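Local coordinates for protein nucleoside-diphosphate sugar epimerase (SulA family) (Corynebacterium glutamicum, PDB 3OH8) that probably acts as an NAD(P)-dependent epimerase on nucleotide-linked sugars through a Rossmann-type domain, at residues N95-S108 with I495-N507. Sequence-based numbering, arbitrary orientation.
Sequences NFVDQDGGTLITDS and ILSSILNFRRKRN
Gln99 reaches from the end of strand 95-99 between Phe502, Arg503 and Arg506 of helix 495-507. Its CB points toward the helix, and with CG anti to the backbone N (chi1 -175°) Gln99 CG comes to lie near both Phe502 CE2 (3.8 Å) and Arg506 NH1. A bend at chi2 sets Gln99 CD beside the same ring carbon and turns the amide across Arg503. Gln99 OE1 accepts a nearly straight bond on a lone pair from Arg503 NE (2.7 Å, 169°), in the guanidinium plane, and a weak second one from NH2, which also bonds weakly to Asp98 O. On the nitrogen side, Gln99 NE2 donates to Asp100 OD2 from above the carboxylate plane; together these bonds fix the amide's rotation about chi3. Asp100 OD2 also meets Arg506 NH1 through its anti lone pair in a salt bridge, carboxylate and guanidinium nearly coplanar; Arg506 makes a cation-pi contact with Phe8. Further along, Leu104 CD1 sits over the centre of the Phe502 ring (3.8 Å to the centroid), a CH-pi contact. Leu104 CD2 packs on Ile499 CG1 (4.0 Å). The arrangement is a beta hairpin, closed by a type I' turn at Gln99-Gly102, with the C-terminal helix 488-511 packed across one face of its antiparallel sheet.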
loop_
_atom_site.group_PDB
_atom_site.type_symbol
_atom_site.label_atom_id
_atom_site.label_comp_id
_atom_site.label_asym_id
_atom_site.label_seq_id
_atom_site.Cartn_x
_atom_site.Cartn_y
_atom_site.Cartn_z
ATOM N N ASN A 95 21.386 -7.409 5.788
ATOM C CA ASN A 95 22.599 -6.692 6.195
ATOM C C ASN A 95 22.559 -5.229 5.757
ATOM O O ASN A 95 22.195 -4.926 4.619
ATOM C CB ASN A 95 23.825 -7.372 5.594
ATOM C CG ASN A 95 25.118 -6.967 6.279
ATOM O OD1 ASN A 95 25.892 -6.156 5.758
ATOM N ND2 ASN A 95 25.362 -7.537 7.447
ATOM N N PHE A 96 22.946 -4.329 6.658
ATOM C CA PHE A 96 22.890 -2.892 6.400
ATOM C C PHE A 96 24.266 -2.262 6.615
ATOM O O PHE A 96 24.779 -2.288 7.731
ATOM C CB PHE A 96 21.931 -2.229 7.387
ATOM C CG PHE A 96 20.517 -2.753 7.330
ATOM C CD1 PHE A 96 20.186 -3.967 7.919
ATOM C CD2 PHE A 96 19.517 -2.010 6.721
ATOM C CE1 PHE A 96 18.875 -4.437 7.895
ATOM C CE2 PHE A 96 18.212 -2.472 6.684
ATOM C CZ PHE A 96 17.890 -3.691 7.266
ATOM N N VAL A 97 24.862 -1.684 5.580
ATOM C CA VAL A 97 26.097 -0.922 5.798
ATOM C C VAL A 97 25.975 0.527 5.353
ATOM O O VAL A 97 25.096 0.866 4.569
ATOM C CB VAL A 97 27.337 -1.566 5.133
ATOM C CG1 VAL A 97 27.654 -2.906 5.795
ATOM C CG2 VAL A 97 27.139 -1.719 3.639
ATOM N N ASP A 98 26.852 1.384 5.876
ATOM C CA ASP A 98 26.926 2.765 5.418
ATOM C C ASP A 98 27.500 2.790 4.020
ATOM O O ASP A 98 28.403 2.015 3.690
ATOM C CB ASP A 98 27.777 3.610 6.361
ATOM C CG ASP A 98 27.159 3.738 7.726
ATOM O OD1 ASP A 98 25.919 3.931 7.804
ATOM O OD2 ASP A 98 27.903 3.628 8.725
ATOM N N GLN A 99 26.941 3.658 3.185
ATOM C CA GLN A 99 27.369 3.777 1.810
ATOM C C GLN A 99 27.169 5.210 1.346
ATOM O O GLN A 99 26.046 5.615 1.027
ATOM C CB GLN A 99 26.575 2.829 0.915
ATOM C CG GLN A 99 27.067 2.825 -0.514
ATOM C CD GLN A 99 28.508 2.321 -0.618
ATOM O OE1 GLN A 99 28.848 1.290 -0.054
ATOM N NE2 GLN A 99 29.349 3.049 -1.342
ATOM N N ASP A 100 28.256 5.981 1.336
ATOM C CA ASP A 100 28.210 7.367 0.870
ATOM C C ASP A 100 27.095 8.199 1.521
ATOM O O ASP A 100 26.412 8.959 0.849
ATOM C CB ASP A 100 28.085 7.390 -0.656
ATOM C CG ASP A 100 29.266 6.699 -1.341
ATOM O OD1 ASP A 100 30.406 6.856 -0.851
ATOM O OD2 ASP A 100 29.060 5.989 -2.350
ATOM N N GLY A 101 26.921 8.051 2.831
ATOM C CA GLY A 101 25.896 8.793 3.546
ATOM C C GLY A 101 24.518 8.149 3.481
ATOM O O GLY A 101 23.621 8.515 4.243
ATOM N N GLY A 102 24.358 7.190 2.567
ATOM C CA GLY A 102 23.128 6.407 2.436
ATOM C C GLY A 102 23.330 5.005 2.989
ATOM O O GLY A 102 24.212 4.780 3.824
ATOM N N THR A 103 22.532 4.051 2.523
ATOM C CA THR A 103 22.550 2.703 3.077
ATOM C C THR A 103 22.663 1.676 1.958
ATOM O O THR A 103 22.023 1.809 0.921
ATOM C CB THR A 103 21.281 2.418 3.928
ATOM O OG1 THR A 103 21.169 3.407 4.956
ATOM C CG2 THR A 103 21.351 1.015 4.586
ATOM N N LEU A 104 23.526 0.687 2.144
ATOM C CA LEU A 104 23.620 -0.416 1.200
ATOM C C LEU A 104 23.080 -1.634 1.915
ATOM O O LEU A 104 23.641 -2.062 2.930
ATOM C CB LEU A 104 25.071 -0.677 0.774
ATOM C CG LEU A 104 25.225 -1.901 -0.146
ATOM C CD1 LEU A 104 24.492 -1.691 -1.467
ATOM C CD2 LEU A 104 26.691 -2.221 -0.385
ATOM N N ILE A 105 21.972 -2.172 1.412
ATOM C CA ILE A 105 21.366 -3.353 2.007
ATOM C C ILE A 105 21.768 -4.575 1.212
ATOM O O ILE A 105 21.653 -4.602 -0.018
ATOM C CB ILE A 105 19.813 -3.241 2.036
ATOM C CG1 ILE A 105 19.397 -2.078 2.938
ATOM C CG2 ILE A 105 19.201 -4.530 2.554
ATOM C CD1 ILE A 105 17.898 -1.760 2.926
ATOM N N THR A 106 22.257 -5.590 1.912
ATOM C CA THR A 106 22.483 -6.865 1.258
ATOM C C THR A 106 21.541 -7.899 1.844
ATOM O O THR A 106 21.498 -8.099 3.059
ATOM C CB THR A 106 23.936 -7.351 1.410
ATOM O OG1 THR A 106 24.828 -6.348 0.908
ATOM C CG2 THR A 106 24.136 -8.667 0.627
ATOM N N ASP A 107 20.770 -8.537 0.972
ATOM C CA ASP A 107 19.934 -9.654 1.384
ATOM C C ASP A 107 20.608 -10.935 0.946
ATOM O O ASP A 107 21.005 -11.074 -0.211
ATOM C CB ASP A 107 18.560 -9.584 0.724
ATOM C CG ASP A 107 17.748 -8.415 1.214
ATOM O OD1 ASP A 107 17.265 -8.467 2.366
ATOM O OD2 ASP A 107 17.612 -7.445 0.448
ATOM N N SER A 108 20.728 -11.872 1.874
ATOM C CA SER A 108 21.256 -13.183 1.548
ATOM C C SER A 108 20.277 -14.229 2.065
ATOM O O SER A 108 20.085 -14.370 3.271
ATOM C CB SER A 108 22.640 -13.380 2.179
ATOM O OG SER A 108 23.146 -14.670 1.888
ATOM N N ILE A 495 27.988 -12.223 1.215
ATOM C CA ILE A 495 27.596 -10.862 1.567
ATOM C C ILE A 495 28.744 -9.884 1.308
ATOM O O ILE A 495 28.569 -8.863 0.628
ATOM C CB ILE A 495 27.148 -10.796 3.032
ATOM C CG1 ILE A 495 25.813 -11.532 3.199
ATOM C CG2 ILE A 495 27.058 -9.340 3.513
ATOM C CD1 ILE A 495 25.371 -11.701 4.632
ATOM N N LEU A 496 29.925 -10.207 1.832
ATOM C CA LEU A 496 31.096 -9.360 1.610
ATOM C C LEU A 496 31.339 -9.152 0.122
ATOM O O LEU A 496 31.592 -8.036 -0.332
ATOM C CB LEU A 496 32.338 -9.969 2.270
ATOM C CG LEU A 496 32.528 -9.678 3.765
ATOM C CD1 LEU A 496 31.214 -9.749 4.543
ATOM C CD2 LEU A 496 33.570 -10.620 4.368
ATOM N N SER A 497 31.253 -10.238 -0.637
ATOM C CA SER A 497 31.450 -10.168 -2.075
ATOM C C SER A 497 30.404 -9.282 -2.759
ATOM O O SER A 497 30.723 -8.527 -3.676
ATOM C CB SER A 497 31.435 -11.568 -2.687
ATOM O OG SER A 497 31.636 -11.487 -4.084
ATOM N N SER A 498 29.157 -9.373 -2.305
ATOM C CA SER A 498 28.088 -8.579 -2.897
ATOM C C SER A 498 28.322 -7.084 -2.644
ATOM O O SER A 498 28.073 -6.246 -3.517
ATOM C CB SER A 498 26.718 -9.036 -2.367
ATOM O OG SER A 498 25.674 -8.307 -2.998
ATOM N N ILE A 499 28.814 -6.763 -1.452
ATOM C CA ILE A 499 29.125 -5.387 -1.085
ATOM C C ILE A 499 30.259 -4.873 -1.970
ATOM O O ILE A 499 30.131 -3.847 -2.632
ATOM C CB ILE A 499 29.480 -5.283 0.422
ATOM C CG1 ILE A 499 28.222 -5.476 1.283
ATOM C CG2 ILE A 499 30.128 -3.940 0.751
ATOM C CD1 ILE A 499 28.520 -5.651 2.779
ATOM N N LEU A 500 31.350 -5.633 -2.026
ATOM C CA LEU A 500 32.494 -5.296 -2.872
ATOM C C LEU A 500 32.080 -5.064 -4.336
ATOM O O LEU A 500 32.542 -4.119 -4.982
ATOM C CB LEU A 500 33.528 -6.430 -2.779
ATOM C CG LEU A 500 35.013 -6.158 -2.549
ATOM C CD1 LEU A 500 35.261 -4.969 -1.621
ATOM C CD2 LEU A 500 35.668 -7.437 -2.013
ATOM N N ASN A 501 31.204 -5.922 -4.854
ATOM C CA ASN A 501 30.722 -5.781 -6.229
ATOM C C ASN A 501 30.013 -4.441 -6.438
ATOM O O ASN A 501 30.239 -3.736 -7.425
ATOM C CB ASN A 501 29.787 -6.944 -6.595
ATOM C CG ASN A 501 29.195 -6.808 -7.987
ATOM O OD1 ASN A 501 29.898 -6.934 -8.990
ATOM N ND2 ASN A 501 27.886 -6.563 -8.054
ATOM N N PHE A 502 29.145 -4.088 -5.500
ATOM C CA PHE A 502 28.420 -2.828 -5.596
ATOM C C PHE A 502 29.407 -1.669 -5.610
ATOM O O PHE A 502 29.312 -0.745 -6.425
ATOM C CB PHE A 502 27.462 -2.657 -4.418
ATOM C CG PHE A 502 26.757 -1.327 -4.418
ATOM C CD1 PHE A 502 25.552 -1.167 -5.094
ATOM C CD2 PHE A 502 27.321 -0.227 -3.787
ATOM C CE1 PHE A 502 24.913 0.073 -5.126
ATOM C CE2 PHE A 502 26.688 1.021 -3.810
ATOM C CZ PHE A 502 25.480 1.170 -4.478
ATOM N N ARG A 503 30.366 -1.723 -4.695
ATOM C CA ARG A 503 31.323 -0.638 -4.571
ATOM C C ARG A 503 32.256 -0.531 -5.774
ATOM O O ARG A 503 32.605 0.566 -6.190
ATOM C CB ARG A 503 32.091 -0.751 -3.262
ATOM C CG ARG A 503 31.217 -0.385 -2.082
ATOM C CD ARG A 503 31.856 -0.739 -0.758
ATOM N NE ARG A 503 30.999 -0.309 0.342
ATOM C CZ ARG A 503 31.253 -0.543 1.620
ATOM N NH1 ARG A 503 32.346 -1.212 1.972
ATOM N NH2 ARG A 503 30.413 -0.113 2.548
ATOM N N ARG A 504 32.643 -1.667 -6.342
ATOM C CA ARG A 504 33.533 -1.653 -7.498
ATOM C C ARG A 504 32.822 -0.976 -8.674
ATOM O O ARG A 504 33.398 -0.148 -9.380
ATOM C CB ARG A 504 33.976 -3.082 -7.841
ATOM C CG ARG A 504 35.216 -3.185 -8.702
ATOM C CD ARG A 504 35.926 -4.512 -8.413
ATOM N NE ARG A 504 34.926 -5.558 -8.306
ATOM C CZ ARG A 504 34.876 -6.492 -7.364
ATOM N NH1 ARG A 504 35.793 -6.567 -6.410
ATOM N NH2 ARG A 504 33.881 -7.362 -7.389
ATOM N N LYS A 505 31.554 -1.316 -8.864
ATOM C CA LYS A 505 30.752 -0.709 -9.930
ATOM C C LYS A 505 30.527 0.794 -9.706
ATOM O O LYS A 505 30.684 1.592 -10.623
ATOM C CB LYS A 505 29.414 -1.441 -10.064
ATOM C CG LYS A 505 28.418 -0.770 -10.995
ATOM C CD LYS A 505 28.840 -0.864 -12.456
ATOM C CE LYS A 505 27.732 -0.348 -13.371
ATOM N NZ LYS A 505 28.067 -0.505 -14.814
ATOM N N ARG A 506 30.175 1.181 -8.485
ATOM C CA ARG A 506 29.977 2.596 -8.180
ATOM C C ARG A 506 31.263 3.397 -8.386
ATOM O O ARG A 506 31.235 4.501 -8.933
ATOM C CB ARG A 506 29.448 2.800 -6.757
ATOM C CG ARG A 506 29.380 4.274 -6.360
ATOM C CD ARG A 506 28.651 4.487 -5.041
ATOM N NE ARG A 506 27.208 4.430 -5.218
ATOM C CZ ARG A 506 26.328 4.954 -4.370
ATOM N NH1 ARG A 506 26.745 5.575 -3.275
ATOM N NH2 ARG A 506 25.032 4.862 -4.619
ATOM N N ASN A 507 32.389 2.847 -7.941
ATOM C CA ASN A 507 33.676 3.524 -8.108
ATOM C C ASN A 507 34.014 3.678 -9.590
ATOM O O ASN A 507 34.546 4.704 -10.027
ATOM C CB ASN A 507 34.790 2.762 -7.373
ATOM C CG ASN A 507 36.181 3.343 -7.645
ATOM O OD1 ASN A 507 36.833 2.987 -8.630
ATOM N ND2 ASN A 507 36.641 4.229 -6.762
#